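Local coordinates for flagellar regulatory protein C (Vibrio cholerae, PDB 4QHS) that probably hydrolyses ATP as a heptameric AAA+ activator, using the energy to remodel sigma-54 RNA polymerase and switch on flagellar genes, at residues L198-I203 and P213-A218. Residues are numbered along the deposited sequence; the frame is centred on the assembly and turned at random.
Sequences LANHLI and PVPSIA
In the helical lid of the AAA+ ATPase module, Ile203 and Asn200, one turn apart on helix 195-208, meet the ring of Pro215 in the loop that leads to helix 219-226. Ile203 reaches across with its branch methyl: CG2, anti to the backbone N because chi1 is -56°, lies 3.4 Å from Pro215 CD, a tight approach for two carbons. The same methyl, Ile203 CG2, touches Val214 CG2 at 3.6 Å, the two side chains crossing at about a right angle. A beta-branched residue suits this site, since CG2, one bond from CB, makes both contacts without a long side chain. Val214, short and apolar, suits a place between Ile203 and Leu245. Further along the ring, Asn200 OD1 lies 3.5 Å from Pro215 CB and 3.6 Å from Pro215 CG, a van der Waals contact of a polar atom with ring carbons; the partly exposed amide also lets ND2 make a weak hydrogen bond to Glu196 O of its own helix. Ile217 CG2 lies 4.3 Å from Asn200 OD1, a looser approach. No hydrogen bond joins the segments; van der Waals packing does, and Pro215, whose rigid ring offers carbons to both helix residues, buries the most area of the loop. Ile203 also rests on Val241 and Val214 on Leu245, both of helix 233-247, so the loop packs against two helices, as befits the small alpha-helical lid subdomain of AAA+ proteins.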
loop_
_atom_site.group_PDB
_atom_site.type_symbol
_atom_site.label_atom_id
_atom_site.label_comp_id
_atom_site.label_asym_id
_atom_site.label_seq_id
_atom_site.Cartn_x
_atom_site.Cartn_y
_atom_site.Cartn_z
ATOM N N LEU A 198 -34.718 28.507 30.852
ATOM C CA LEU A 198 -33.672 28.599 29.852
ATOM C C LEU A 198 -34.156 29.368 28.639
ATOM O O LEU A 198 -33.493 30.248 28.159
ATOM C CB LEU A 198 -33.192 27.205 29.457
ATOM C CG LEU A 198 -31.868 27.112 28.726
ATOM C CD1 LEU A 198 -30.801 27.861 29.420
ATOM C CD2 LEU A 198 -31.493 25.693 28.586
ATOM N N ALA A 199 -35.336 29.027 28.172
ATOM C CA ALA A 199 -35.925 29.689 27.030
ATOM C C ALA A 199 -35.918 31.193 27.153
ATOM O O ALA A 199 -35.423 31.880 26.305
ATOM C CB ALA A 199 -37.310 29.196 26.837
ATOM N N ASN A 200 -36.481 31.704 28.227
ATOM C CA ASN A 200 -36.544 33.126 28.413
ATOM C C ASN A 200 -35.171 33.734 28.415
ATOM O O ASN A 200 -34.956 34.790 27.885
ATOM C CB ASN A 200 -37.288 33.453 29.699
ATOM C CG ASN A 200 -38.774 33.422 29.529
ATOM O OD1 ASN A 200 -39.333 34.216 28.818
ATOM N ND2 ASN A 200 -39.417 32.513 30.194
ATOM N N HIS A 201 -34.229 33.054 29.021
ATOM C CA HIS A 201 -32.885 33.574 29.076
ATOM C C HIS A 201 -32.355 33.806 27.682
ATOM O O HIS A 201 -31.715 34.799 27.400
ATOM C CB HIS A 201 -31.976 32.616 29.825
ATOM C CG HIS A 201 -30.679 33.224 30.232
ATOM N ND1 HIS A 201 -29.563 33.198 29.433
ATOM C CD2 HIS A 201 -30.325 33.895 31.348
ATOM C CE1 HIS A 201 -28.576 33.821 30.039
ATOM N NE2 HIS A 201 -29.011 34.248 31.207
ATOM N N LEU A 202 -32.638 32.862 26.810
ATOM C CA LEU A 202 -32.221 32.943 25.434
ATOM C C LEU A 202 -32.846 34.144 24.803
ATOM O O LEU A 202 -32.203 34.900 24.110
ATOM C CB LEU A 202 -32.644 31.705 24.699
ATOM C CG LEU A 202 -31.796 30.517 25.052
ATOM C CD1 LEU A 202 -32.439 29.280 24.586
ATOM C CD2 LEU A 202 -30.492 30.695 24.407
ATOM N N ILE A 203 -34.118 34.336 25.065
ATOM C CA ILE A 203 -34.778 35.496 24.543
ATOM C C ILE A 203 -34.210 36.728 25.176
ATOM O O ILE A 203 -33.995 37.718 24.519
ATOM C CB ILE A 203 -36.242 35.449 24.826
ATOM C CG1 ILE A 203 -36.824 34.178 24.266
ATOM C CG2 ILE A 203 -36.915 36.557 24.178
ATOM C CD1 ILE A 203 -38.190 34.332 23.838
ATOM N N PRO A 213 -37.072 43.229 25.623
ATOM C CA PRO A 213 -37.226 41.773 25.768
ATOM C C PRO A 213 -38.638 41.328 25.472
ATOM O O PRO A 213 -39.551 41.612 26.237
ATOM C CB PRO A 213 -36.871 41.515 27.233
ATOM C CG PRO A 213 -37.088 42.836 27.922
ATOM C CD PRO A 213 -36.745 43.885 26.902
ATOM N N VAL A 214 -38.814 40.607 24.375
ATOM C CA VAL A 214 -40.157 40.277 23.933
ATOM C C VAL A 214 -40.991 39.396 24.886
ATOM O O VAL A 214 -42.163 39.714 25.067
ATOM C CB VAL A 214 -40.128 39.615 22.520
ATOM C CG1 VAL A 214 -39.143 40.346 21.622
ATOM C CG2 VAL A 214 -39.787 38.144 22.584
ATOM N N PRO A 215 -40.391 38.362 25.549
ATOM C CA PRO A 215 -41.152 37.200 26.017
ATOM C C PRO A 215 -42.656 37.293 25.882
ATOM O O PRO A 215 -43.159 37.137 24.765
ATOM C CB PRO A 215 -40.749 37.110 27.488
ATOM C CG PRO A 215 -39.322 37.592 27.499
ATOM C CD PRO A 215 -39.064 38.328 26.192
ATOM N N SER A 216 -43.351 37.524 26.997
ATOM C CA SER A 216 -44.815 37.436 27.064
ATOM C C SER A 216 -45.329 36.256 26.223
ATOM O O SER A 216 -46.496 36.219 25.814
ATOM C CB SER A 216 -45.461 38.754 26.615
ATOM O OG SER A 216 -44.961 39.195 25.362
ATOM N N ILE A 217 -44.392 35.373 25.892
ATOM C CA ILE A 217 -44.642 34.256 25.024
ATOM C C ILE A 217 -45.800 33.417 25.524
ATOM O O ILE A 217 -45.739 32.811 26.558
ATOM C CB ILE A 217 -43.378 33.444 24.882
ATOM C CG1 ILE A 217 -43.690 32.004 24.612
ATOM C CG2 ILE A 217 -42.613 33.470 26.143
ATOM C CD1 ILE A 217 -42.977 31.134 25.532
ATOM N N ALA A 218 -46.869 33.420 24.759
ATOM C CA ALA A 218 -48.043 32.661 25.072
ATOM C C ALA A 218 -47.690 31.444 25.881
ATOM O O ALA A 218 -46.640 30.869 25.716
ATOM C CB ALA A 218 -48.754 32.264 23.812
#